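Local coordinates for Crov588 (Cafeteriavirus, PDB 6NYR), which is of unknown function but folds into a circular leucine-rich-repeat solenoid built from FNIP repeats, at residues A[194-199]-A[212-217]; A[220-225]-A[238-243]; A[153-158]-A[174-179]; A[168-173]-A[188-193]. One frame throughout, in Å; residues are numbered along the deposited sequence. Where two conformers were deposited one is given.

Interaction 1: A[194-199]-A[212-217]; sequences RNFNQK and LTFGWY
R194 and Y217 meet where successive coils of the leucine-rich-repeat solenoid leave their strands, the loop after strand 189-191 lying against the turn that follows strand 211-213. The two side chains run side by side and point the same way, with guanidinium and phenol ring planes 89° apart, and R194 CG is 4.1 Å from Y217 CE2. W216 flanks the same arginine, its CB 3.6 Å from R194 CG; with CG anti to the backbone N (chi1 -156°), the R194 chain is laid along both aromatic residues. N195 also runs alongside Y217, amide and ring planes 76° apart, and N195 OD1 is 3.4 Å from Y217 CD2. N195 OD1 takes a hydrogen bond from R194 NE (2.9 Å), the donor above the carbonyl plane, which ties the arginine to its neighbour in sequence. On the buried side F196 presents CE2 to F214 CE1 and stacks with F192, while F214 stacks with F218. The amide of N197 lies by Y217 O without bonding to it; N197 OD1 instead accepts from N219 N and Q220 NE2. Between the two segments the hydrogen bond is Y217 N to R194 O, 2.9 Å, nearly along the C=O axis.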
# COMPACT_ATOMS: atom_id res chain seq x y z
N ARG A 194 17.02 -4.15 -19.72
CA ARG A 194 16.13 -4.17 -20.87
C ARG A 194 16.77 -4.85 -22.08
O ARG A 194 16.22 -5.81 -22.63
CB ARG A 194 15.75 -2.73 -21.24
CG ARG A 194 14.44 -2.58 -22.00
CD ARG A 194 14.18 -1.11 -22.32
NE ARG A 194 15.30 -0.56 -23.08
CZ ARG A 194 15.45 0.72 -23.39
NH1 ARG A 194 14.54 1.61 -23.01
NH2 ARG A 194 16.51 1.12 -24.08
N ASN A 195 17.92 -4.36 -22.51
CA ASN A 195 18.43 -4.66 -23.84
C ASN A 195 19.36 -5.86 -23.90
O ASN A 195 19.83 -6.20 -24.99
CB ASN A 195 19.16 -3.44 -24.41
CG ASN A 195 18.21 -2.31 -24.75
OD1 ASN A 195 17.01 -2.41 -24.53
ND2 ASN A 195 18.75 -1.22 -25.29
N PHE A 196 19.66 -6.51 -22.78
CA PHE A 196 20.55 -7.65 -22.84
C PHE A 196 19.88 -8.79 -23.61
O PHE A 196 18.87 -9.33 -23.16
CB PHE A 196 20.95 -8.14 -21.45
CG PHE A 196 21.83 -9.35 -21.49
CD1 PHE A 196 23.19 -9.22 -21.71
CD2 PHE A 196 21.29 -10.61 -21.33
CE1 PHE A 196 24.00 -10.34 -21.75
CE2 PHE A 196 22.10 -11.73 -21.38
CZ PHE A 196 23.46 -11.60 -21.59
N ASN A 197 20.45 -9.15 -24.76
CA ASN A 197 19.94 -10.24 -25.60
C ASN A 197 21.16 -10.93 -26.22
O ASN A 197 21.39 -10.90 -27.42
CB ASN A 197 18.97 -9.72 -26.66
CG ASN A 197 18.29 -10.84 -27.42
OD1 ASN A 197 18.27 -11.99 -26.97
ND2 ASN A 197 17.71 -10.52 -28.57
N GLN A 198 21.96 -11.55 -25.36
CA GLN A 198 23.22 -12.17 -25.74
C GLN A 198 23.19 -13.64 -25.31
O GLN A 198 22.62 -13.98 -24.27
CB GLN A 198 24.38 -11.43 -25.06
CG GLN A 198 25.51 -10.97 -25.98
CD GLN A 198 25.04 -10.43 -27.31
OE1 GLN A 198 25.34 -11.02 -28.36
NE2 GLN A 198 24.31 -9.33 -27.29
N LYS A 199 23.79 -14.50 -26.12
CA LYS A 199 23.86 -15.91 -25.79
C LYS A 199 24.57 -16.12 -24.46
O LYS A 199 25.48 -15.37 -24.09
CB LYS A 199 24.56 -16.70 -26.89
CG LYS A 199 23.72 -16.99 -28.13
CD LYS A 199 24.60 -17.50 -29.27
CE LYS A 199 23.77 -18.09 -30.42
NZ LYS A 199 22.71 -17.17 -30.92
N LEU A 212 18.40 -15.50 -10.86
CA LEU A 212 18.71 -15.05 -12.21
C LEU A 212 17.47 -14.40 -12.80
O LEU A 212 16.42 -15.05 -12.90
CB LEU A 212 19.18 -16.21 -13.10
CG LEU A 212 19.47 -15.86 -14.56
CD1 LEU A 212 20.54 -14.79 -14.67
CD2 LEU A 212 19.87 -17.11 -15.34
N THR A 213 17.59 -13.13 -13.18
CA THR A 213 16.49 -12.36 -13.75
C THR A 213 16.91 -11.82 -15.10
O THR A 213 17.96 -11.16 -15.21
CB THR A 213 16.10 -11.19 -12.83
OG1 THR A 213 15.71 -11.69 -11.55
CG2 THR A 213 14.96 -10.38 -13.43
N PHE A 214 16.11 -12.10 -16.13
CA PHE A 214 16.31 -11.51 -17.45
C PHE A 214 15.37 -10.33 -17.65
O PHE A 214 14.40 -10.14 -16.91
CB PHE A 214 16.10 -12.54 -18.57
CG PHE A 214 17.13 -13.62 -18.60
CD1 PHE A 214 18.41 -13.36 -19.04
CD2 PHE A 214 16.81 -14.91 -18.19
CE1 PHE A 214 19.37 -14.36 -19.06
CE2 PHE A 214 17.76 -15.91 -18.21
CZ PHE A 214 19.04 -15.64 -18.64
N GLY A 215 15.66 -9.55 -18.69
CA GLY A 215 14.88 -8.38 -18.99
C GLY A 215 14.15 -8.43 -20.32
O GLY A 215 14.10 -9.47 -20.98
N TRP A 216 13.64 -7.27 -20.73
CA TRP A 216 12.71 -7.16 -21.85
C TRP A 216 13.12 -7.96 -23.08
O TRP A 216 12.35 -8.79 -23.57
CB TRP A 216 12.59 -5.67 -22.20
CG TRP A 216 11.53 -5.27 -23.17
CD1 TRP A 216 11.55 -5.42 -24.52
CD2 TRP A 216 10.31 -4.60 -22.86
NE1 TRP A 216 10.40 -4.91 -25.07
CE2 TRP A 216 9.62 -4.39 -24.07
CE3 TRP A 216 9.72 -4.16 -21.67
CZ2 TRP A 216 8.38 -3.77 -24.13
CZ3 TRP A 216 8.48 -3.54 -21.73
CH2 TRP A 216 7.83 -3.35 -22.95
N TYR A 217 14.33 -7.74 -23.59
CA TYR A 217 14.67 -8.24 -24.91
C TYR A 217 15.38 -9.59 -24.91
O TYR A 217 15.61 -10.14 -25.99
CB TYR A 217 15.55 -7.22 -25.66
CG TYR A 217 14.79 -6.02 -26.18
CD1 TYR A 217 14.07 -6.08 -27.37
CD2 TYR A 217 14.79 -4.82 -25.47
CE1 TYR A 217 13.37 -4.99 -27.83
CE2 TYR A 217 14.09 -3.72 -25.93
CZ TYR A 217 13.38 -3.81 -27.11
OH TYR A 217 12.68 -2.71 -27.57

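Interaction 2: A[220-225]-A[238-243]; sequences QQITEN and RNFNQQ
Q220 touches two residues of the next coil through its backbone, on the outward-running loops of the leucine-rich-repeat solenoid: segment 220-225 follows strand 211-213, and segment 238-243 follows strand 233-235. Q220 O sits at the edge of the F240 ring, in the ring plane, 3.5 Å from F240 CE1, and Q220 C lies 3.7 Å from Q242 CG. The Q220 side chain turns from this contact to the preceding coil, where OE1 accepts from K199 NZ. Q221 comes next and crosses Q242 at about a right angle, the amide planes 59° apart. Q242 OE1 comes closest to Q221 CG, at 3.1 Å, and takes only a weak hydrogen bond from Q221 NE2 (3.4 Å). The Q242 chain is bent at chi2 (-65°), which carries its amide back beside Q221; the other end of that amide is held by NE2 donating to N219 OD1. I222 is buried and brings CG1 to 4.4 Å from F240 CE1, joining the apolar interior of the coil. F240 itself stacks with F236, and its own chain folds over it: the backbone N of Q242 lies 3.9 Å above the centre of one face of the F240 ring.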
# COMPACT_ATOMS: atom_id res chain seq x y z
N GLN A 220 17.29 -15.77 -26.05
CA GLN A 220 18.23 -16.77 -26.54
C GLN A 220 17.92 -18.10 -25.89
O GLN A 220 17.42 -18.15 -24.76
CB GLN A 220 19.68 -16.38 -26.23
CG GLN A 220 20.12 -15.06 -26.84
CD GLN A 220 20.17 -15.11 -28.36
OE1 GLN A 220 20.59 -16.10 -28.95
NE2 GLN A 220 19.74 -14.02 -28.99
N GLN A 221 18.22 -19.19 -26.60
CA GLN A 221 17.99 -20.50 -26.01
C GLN A 221 18.86 -20.74 -24.79
O GLN A 221 19.98 -20.21 -24.68
CB GLN A 221 18.20 -21.64 -27.01
CG GLN A 221 17.12 -21.69 -28.04
CD GLN A 221 17.01 -23.06 -28.69
OE1 GLN A 221 17.92 -23.88 -28.62
NE2 GLN A 221 15.81 -23.36 -29.17
N ILE A 222 18.35 -21.55 -23.87
CA ILE A 222 19.09 -22.02 -22.71
C ILE A 222 19.33 -23.51 -22.90
O ILE A 222 18.39 -24.31 -22.92
CB ILE A 222 18.34 -21.74 -21.40
CG1 ILE A 222 17.98 -20.26 -21.31
CG2 ILE A 222 19.20 -22.15 -20.21
CD1 ILE A 222 19.17 -19.34 -21.26
N THR A 223 20.60 -23.89 -23.04
CA THR A 223 21.04 -25.24 -23.34
C THR A 223 21.37 -25.98 -22.04
O THR A 223 21.43 -25.39 -20.96
CB THR A 223 22.26 -25.16 -24.27
OG1 THR A 223 21.83 -24.81 -25.59
CG2 THR A 223 23.06 -26.46 -24.32
N GLU A 224 21.56 -27.29 -22.17
CA GLU A 224 21.92 -28.11 -21.03
C GLU A 224 23.18 -27.57 -20.36
O GLU A 224 24.10 -27.09 -21.03
CB GLU A 224 22.16 -29.56 -21.47
CG GLU A 224 20.94 -30.29 -21.97
CD GLU A 224 21.28 -31.65 -22.55
OE1 GLU A 224 22.44 -32.10 -22.37
OE2 GLU A 224 20.40 -32.27 -23.18
N ASN A 225 23.23 -27.68 -19.04
CA ASN A 225 24.42 -27.38 -18.25
C ASN A 225 24.86 -25.93 -18.37
O ASN A 225 26.04 -25.61 -18.15
CB ASN A 225 25.57 -28.32 -18.66
CG ASN A 225 25.26 -29.78 -18.40
OD1 ASN A 225 25.32 -30.61 -19.31
ND2 ASN A 225 24.90 -30.10 -17.17
N ARG A 238 10.15 -10.02 -20.93
CA ARG A 238 9.00 -9.92 -21.81
C ARG A 238 9.13 -10.86 -23.01
O ARG A 238 8.21 -11.62 -23.32
CB ARG A 238 8.83 -8.47 -22.27
CG ARG A 238 7.55 -8.21 -23.06
CD ARG A 238 7.60 -6.87 -23.77
NE ARG A 238 6.41 -6.62 -24.57
CZ ARG A 238 6.26 -6.93 -25.85
NH1 ARG A 238 7.24 -7.52 -26.53
NH2 ARG A 238 5.12 -6.65 -26.47
N ASN A 239 10.26 -10.80 -23.71
CA ASN A 239 10.38 -11.39 -25.03
C ASN A 239 10.88 -12.82 -25.04
O ASN A 239 10.89 -13.44 -26.11
CB ASN A 239 11.32 -10.54 -25.89
CG ASN A 239 10.71 -9.22 -26.31
OD1 ASN A 239 9.57 -8.91 -25.97
ND2 ASN A 239 11.48 -8.42 -27.04
N PHE A 240 11.32 -13.37 -23.91
CA PHE A 240 11.85 -14.73 -23.94
C PHE A 240 10.78 -15.70 -24.41
O PHE A 240 9.71 -15.80 -23.80
CB PHE A 240 12.36 -15.17 -22.57
CG PHE A 240 12.77 -16.61 -22.54
CD1 PHE A 240 14.02 -17.00 -23.00
CD2 PHE A 240 11.89 -17.59 -22.09
CE1 PHE A 240 14.39 -18.34 -22.98
CE2 PHE A 240 12.26 -18.92 -22.08
CZ PHE A 240 13.51 -19.29 -22.52
N ASN A 241 11.07 -16.44 -25.48
CA ASN A 241 10.12 -17.39 -26.04
C ASN A 241 10.88 -18.49 -26.77
O ASN A 241 10.75 -18.70 -27.98
CB ASN A 241 9.14 -16.68 -26.98
CG ASN A 241 7.93 -17.53 -27.31
OD1 ASN A 241 7.61 -18.48 -26.59
ND2 ASN A 241 7.23 -17.19 -28.39
N GLN A 242 11.71 -19.23 -26.04
CA GLN A 242 12.46 -20.35 -26.59
C GLN A 242 12.02 -21.64 -25.90
O GLN A 242 11.61 -21.63 -24.74
CB GLN A 242 13.97 -20.18 -26.41
CG GLN A 242 14.54 -18.99 -27.15
CD GLN A 242 14.41 -19.13 -28.65
OE1 GLN A 242 14.70 -20.19 -29.21
NE2 GLN A 242 13.95 -18.07 -29.30
N GLN A 243 12.12 -22.75 -26.63
CA GLN A 243 11.79 -24.04 -26.03
C GLN A 243 12.78 -24.44 -24.95
O GLN A 243 13.99 -24.24 -25.09
CB GLN A 243 11.71 -25.14 -27.09
CG GLN A 243 10.33 -25.32 -27.66
CD GLN A 243 10.08 -26.73 -28.16
OE1 GLN A 243 11.00 -27.56 -28.20
NE2 GLN A 243 8.83 -27.04 -28.49

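Interaction 3: A[153-158]-A[174-179]; sequences NQKIVE and FNQKIT
N153 and N175 meet in an asparagine ladder, in which equivalent asparagines of successive coils of the leucine-rich-repeat solenoid bond to the backbone of the next coil. Among the hydrogen bonds, N153 OD1 accepts from N175 N at 2.9 Å, the donor standing 59° out of the carbonyl plane, and more weakly from Q176 NE2 at 3.3 Å, the Q176 side chain crossing N153 at about a right angle. A first torsion near trans (chi1 -171°) swings the N153 amide toward the following coil. The pattern repeats on both sides: N131 OD1 receives N153 N and Q154 NE2, and N175 OD1 receives N197 N and Q198 NE2. Between the backbones, a water bridges the coils by donating to I156 O (2.9 Å from the water oxygen) and accepting from T179 N (3.1 Å from it). In van der Waals contact, the bent chain of Q176 lays OE1 3.5 Å from K155 CG. Deeper in lies the F174 ring, which also stacks with F170. One face of F174 is covered by its own chain, with Q176 N over the ring centre, and Q154 O lies at the ring edge, in plane, 3.6 Å from F174 CE1.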
# COMPACT_ATOMS: atom_id res chain seq x y z
N ASN A 153 26.95 0.51 -21.48
CA ASN A 153 27.00 -0.57 -22.45
C ASN A 153 28.45 -0.74 -22.92
O ASN A 153 28.79 -0.54 -24.08
CB ASN A 153 26.06 -0.29 -23.63
CG ASN A 153 25.93 -1.49 -24.54
OD1 ASN A 153 26.28 -2.61 -24.17
ND2 ASN A 153 25.45 -1.25 -25.75
N GLN A 154 29.32 -1.13 -22.00
CA GLN A 154 30.72 -1.40 -22.31
C GLN A 154 31.06 -2.84 -21.95
O GLN A 154 30.43 -3.45 -21.08
CB GLN A 154 31.66 -0.44 -21.54
CG GLN A 154 31.47 1.02 -21.90
CD GLN A 154 31.71 1.30 -23.37
OE1 GLN A 154 32.59 0.70 -24.00
NE2 GLN A 154 30.91 2.19 -23.94
N LYS A 155 32.06 -3.39 -22.64
CA LYS A 155 32.43 -4.78 -22.41
C LYS A 155 32.95 -4.97 -20.99
O LYS A 155 33.58 -4.08 -20.41
CB LYS A 155 33.49 -5.22 -23.43
CG LYS A 155 32.97 -5.41 -24.85
CD LYS A 155 34.09 -5.32 -25.88
CE LYS A 155 33.56 -5.53 -27.30
NZ LYS A 155 34.57 -5.23 -28.34
N ILE A 156 32.67 -6.14 -20.43
CA ILE A 156 33.22 -6.59 -19.16
C ILE A 156 34.00 -7.86 -19.43
O ILE A 156 33.42 -8.87 -19.87
CB ILE A 156 32.14 -6.81 -18.10
CG1 ILE A 156 31.42 -5.50 -17.79
CG2 ILE A 156 32.73 -7.36 -16.81
CD1 ILE A 156 30.09 -5.35 -18.45
N VAL A 157 35.31 -7.82 -19.18
CA VAL A 157 36.17 -8.97 -19.44
C VAL A 157 36.66 -9.59 -18.14
O VAL A 157 36.24 -9.19 -17.05
CB VAL A 157 37.36 -8.55 -20.34
CG1 VAL A 157 36.86 -8.01 -21.67
CG2 VAL A 157 38.23 -7.51 -19.63
N GLU A 158 37.54 -10.59 -18.26
CA GLU A 158 37.97 -11.37 -17.11
C GLU A 158 38.72 -10.51 -16.10
O GLU A 158 39.50 -9.62 -16.47
CB GLU A 158 38.87 -12.51 -17.60
CG GLU A 158 38.93 -13.74 -16.71
CD GLU A 158 39.80 -14.84 -17.30
OE1 GLU A 158 40.37 -14.63 -18.40
OE2 GLU A 158 39.93 -15.91 -16.67
N PHE A 174 22.80 -2.09 -21.28
CA PHE A 174 23.84 -3.11 -21.33
C PHE A 174 23.42 -4.25 -22.26
O PHE A 174 22.35 -4.85 -22.08
CB PHE A 174 24.14 -3.68 -19.95
CG PHE A 174 25.19 -4.75 -19.98
CD1 PHE A 174 26.52 -4.41 -20.14
CD2 PHE A 174 24.85 -6.10 -19.89
CE1 PHE A 174 27.50 -5.38 -20.20
CE2 PHE A 174 25.83 -7.07 -19.94
CZ PHE A 174 27.16 -6.71 -20.09
N ASN A 175 24.26 -4.54 -23.25
CA ASN A 175 24.02 -5.64 -24.17
C ASN A 175 25.35 -6.08 -24.76
O ASN A 175 25.58 -5.94 -25.97
CB ASN A 175 23.04 -5.23 -25.26
CG ASN A 175 22.63 -6.41 -26.14
OD1 ASN A 175 22.75 -7.57 -25.75
ND2 ASN A 175 22.16 -6.11 -27.34
N GLN A 176 26.25 -6.60 -23.92
CA GLN A 176 27.52 -7.15 -24.37
C GLN A 176 27.62 -8.61 -23.96
O GLN A 176 27.07 -9.02 -22.94
CB GLN A 176 28.72 -6.38 -23.81
CG GLN A 176 28.82 -4.93 -24.24
CD GLN A 176 29.10 -4.77 -25.72
OE1 GLN A 176 29.80 -5.59 -26.34
NE2 GLN A 176 28.57 -3.70 -26.31
N LYS A 177 28.35 -9.38 -24.76
CA LYS A 177 28.54 -10.80 -24.47
C LYS A 177 29.24 -10.97 -23.13
O LYS A 177 30.10 -10.16 -22.74
CB LYS A 177 29.35 -11.45 -25.59
CG LYS A 177 29.56 -12.96 -25.44
CD LYS A 177 28.25 -13.71 -25.32
CE LYS A 177 28.48 -15.20 -25.09
NZ LYS A 177 28.81 -15.94 -26.34
N ILE A 178 28.86 -12.01 -22.41
CA ILE A 178 29.50 -12.42 -21.17
C ILE A 178 30.10 -13.80 -21.39
O ILE A 178 29.38 -14.76 -21.65
CB ILE A 178 28.51 -12.44 -19.98
CG1 ILE A 178 28.07 -11.01 -19.67
CG2 ILE A 178 29.14 -13.13 -18.78
CD1 ILE A 178 26.98 -10.93 -18.63
N THR A 179 31.43 -13.89 -21.29
CA THR A 179 32.13 -15.12 -21.60
C THR A 179 32.62 -15.82 -20.32
O THR A 179 32.32 -15.40 -19.20
CB THR A 179 33.31 -14.87 -22.55
OG1 THR A 179 34.29 -14.05 -21.89
CG2 THR A 179 32.85 -14.18 -23.82
O HOH W 1 33.01 -11.23 -21.42

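Interaction 4: A[168-173]-A[188-193]; sequences LSFGDC and TYLEFG
L168 and S169 pair with L190 and E191 in parallel, forming one step of the strand ladder of the leucine-rich-repeat solenoid. The segments run only 12° apart and are joined by three hydrogen bonds: L168 N to Y189 O (3.1 Å), E191 N to L168 O (3.0 Å) and F170 N to E191 O (2.9 Å), the last nearly straight at 172°. Contacts from the alpha carbons of L190 and S169 to L168 O and E191 O supplement them. Of the side chains, L168 and L190 project to the buried face, lying side by side with L168 CD2 3.7 Å from L190 CD1, and S169 and E191 project to the other. Beyond the strands, F170 and F192 point the same way, their rings almost equal in tilt but displaced, with little face-to-face overlap: the centroids of the F170 and F192 rings are 5.5 Å apart and F170 CD2 lies 3.7 Å from F192 CD1. Their matching first torsions, both -70°, set the two rings in the same orientation. F170 also meets the F148 ring of the preceding coil. At the far end G193 fits closely, G193 CA lying 3.4 Å from G171 O in a further CA-H...O contact.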
# COMPACT_ATOMS: atom_id res chain seq x y z
N LEU A 168 24.96 -8.26 -8.74
CA LEU A 168 25.26 -7.53 -9.97
C LEU A 168 23.96 -7.25 -10.72
O LEU A 168 23.19 -8.17 -11.00
CB LEU A 168 26.20 -8.34 -10.86
CG LEU A 168 26.53 -7.73 -12.23
CD1 LEU A 168 27.35 -6.45 -12.04
CD2 LEU A 168 27.24 -8.72 -13.13
N SER A 169 23.74 -5.97 -11.04
CA SER A 169 22.54 -5.55 -11.75
C SER A 169 22.94 -4.64 -12.90
O SER A 169 23.55 -3.58 -12.67
CB SER A 169 21.56 -4.82 -10.82
OG SER A 169 21.26 -5.60 -9.68
N PHE A 170 22.60 -5.04 -14.12
CA PHE A 170 22.84 -4.23 -15.30
C PHE A 170 21.64 -3.33 -15.57
O PHE A 170 20.51 -3.63 -15.19
CB PHE A 170 23.09 -5.11 -16.51
CG PHE A 170 24.40 -5.84 -16.47
CD1 PHE A 170 25.56 -5.21 -16.87
CD2 PHE A 170 24.46 -7.16 -16.06
CE1 PHE A 170 26.77 -5.87 -16.85
CE2 PHE A 170 25.67 -7.82 -16.03
CZ PHE A 170 26.82 -7.18 -16.43
N GLY A 171 21.91 -2.21 -16.25
CA GLY A 171 20.88 -1.27 -16.62
C GLY A 171 20.31 -1.52 -18.00
O GLY A 171 20.57 -2.54 -18.64
N ASP A 172 19.55 -0.54 -18.48
CA ASP A 172 18.72 -0.74 -19.66
C ASP A 172 19.55 -1.04 -20.91
O ASP A 172 19.15 -1.85 -21.75
CB ASP A 172 17.84 0.49 -19.91
CG ASP A 172 16.72 0.62 -18.91
OD1 ASP A 172 16.36 -0.39 -18.28
OD2 ASP A 172 16.21 1.75 -18.75
N CYS A 173 20.68 -0.36 -21.06
CA CYS A 173 21.40 -0.38 -22.32
C CYS A 173 22.44 -1.48 -22.40
O CYS A 173 22.94 -1.76 -23.49
CB CYS A 173 22.06 0.98 -22.58
SG CYS A 173 20.93 2.33 -22.97
N THR A 188 25.75 -14.39 -6.49
CA THR A 188 24.51 -15.05 -6.12
C THR A 188 23.27 -14.45 -6.76
O THR A 188 22.33 -15.18 -7.07
CB THR A 188 24.31 -15.01 -4.59
OG1 THR A 188 24.16 -13.65 -4.17
CG2 THR A 188 25.49 -15.63 -3.87
N TYR A 189 23.24 -13.13 -6.96
CA TYR A 189 22.14 -12.43 -7.62
C TYR A 189 22.66 -11.81 -8.91
O TYR A 189 23.61 -11.02 -8.87
CB TYR A 189 21.56 -11.35 -6.70
CG TYR A 189 20.70 -11.84 -5.56
CD1 TYR A 189 21.20 -12.75 -4.63
CD2 TYR A 189 19.40 -11.38 -5.39
CE1 TYR A 189 20.42 -13.20 -3.58
CE2 TYR A 189 18.62 -11.83 -4.34
CZ TYR A 189 19.13 -12.73 -3.44
OH TYR A 189 18.35 -13.18 -2.40
N LEU A 190 22.04 -12.15 -10.03
CA LEU A 190 22.38 -11.56 -11.33
C LEU A 190 21.10 -11.06 -11.97
O LEU A 190 20.14 -11.83 -12.14
CB LEU A 190 23.09 -12.57 -12.23
CG LEU A 190 23.46 -12.09 -13.64
CD1 LEU A 190 24.29 -10.82 -13.60
CD2 LEU A 190 24.20 -13.19 -14.41
N GLU A 191 21.08 -9.78 -12.33
CA GLU A 191 19.94 -9.19 -13.02
C GLU A 191 20.41 -8.47 -14.28
O GLU A 191 21.21 -7.54 -14.20
CB GLU A 191 19.18 -8.20 -12.12
CG GLU A 191 17.97 -7.61 -12.82
CD GLU A 191 17.08 -6.78 -11.92
OE1 GLU A 191 17.29 -6.82 -10.69
OE2 GLU A 191 16.18 -6.10 -12.44
N PHE A 192 19.89 -8.91 -15.42
CA PHE A 192 20.10 -8.21 -16.68
C PHE A 192 18.98 -7.20 -16.92
O PHE A 192 17.86 -7.35 -16.41
CB PHE A 192 20.15 -9.20 -17.85
CG PHE A 192 21.39 -10.04 -17.87
CD1 PHE A 192 22.61 -9.49 -18.24
CD2 PHE A 192 21.34 -11.37 -17.51
CE1 PHE A 192 23.75 -10.25 -18.26
CE2 PHE A 192 22.49 -12.15 -17.53
CZ PHE A 192 23.69 -11.59 -17.90
N GLY A 193 19.29 -6.18 -17.71
CA GLY A 193 18.38 -5.10 -17.97
C GLY A 193 17.66 -5.24 -19.30
O GLY A 193 17.70 -6.29 -19.96

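All four contacts join neighbouring coils on one side of the ring-shaped solenoid. Interactions 4 and 1 lie nearer the chain centre, their centres 9 Å apart, and share the parallel ladder of strands 167-169, 189-191 and 211-213. Interactions 3 and 2 lie farther out, on the loops after the strands, with centres 19 Å apart and no touch. Along the chain, 3 and 4 alternate their segments, then 1 follows, then 2. Interaction 1 touches each of the others: K199 O packs on K177 CE, N195 N meets D172 O, and W216 O meets N239 N. Coil-to-coil contacts thus recur on strands and loops alike, consistent with an architecture that continues around the circle.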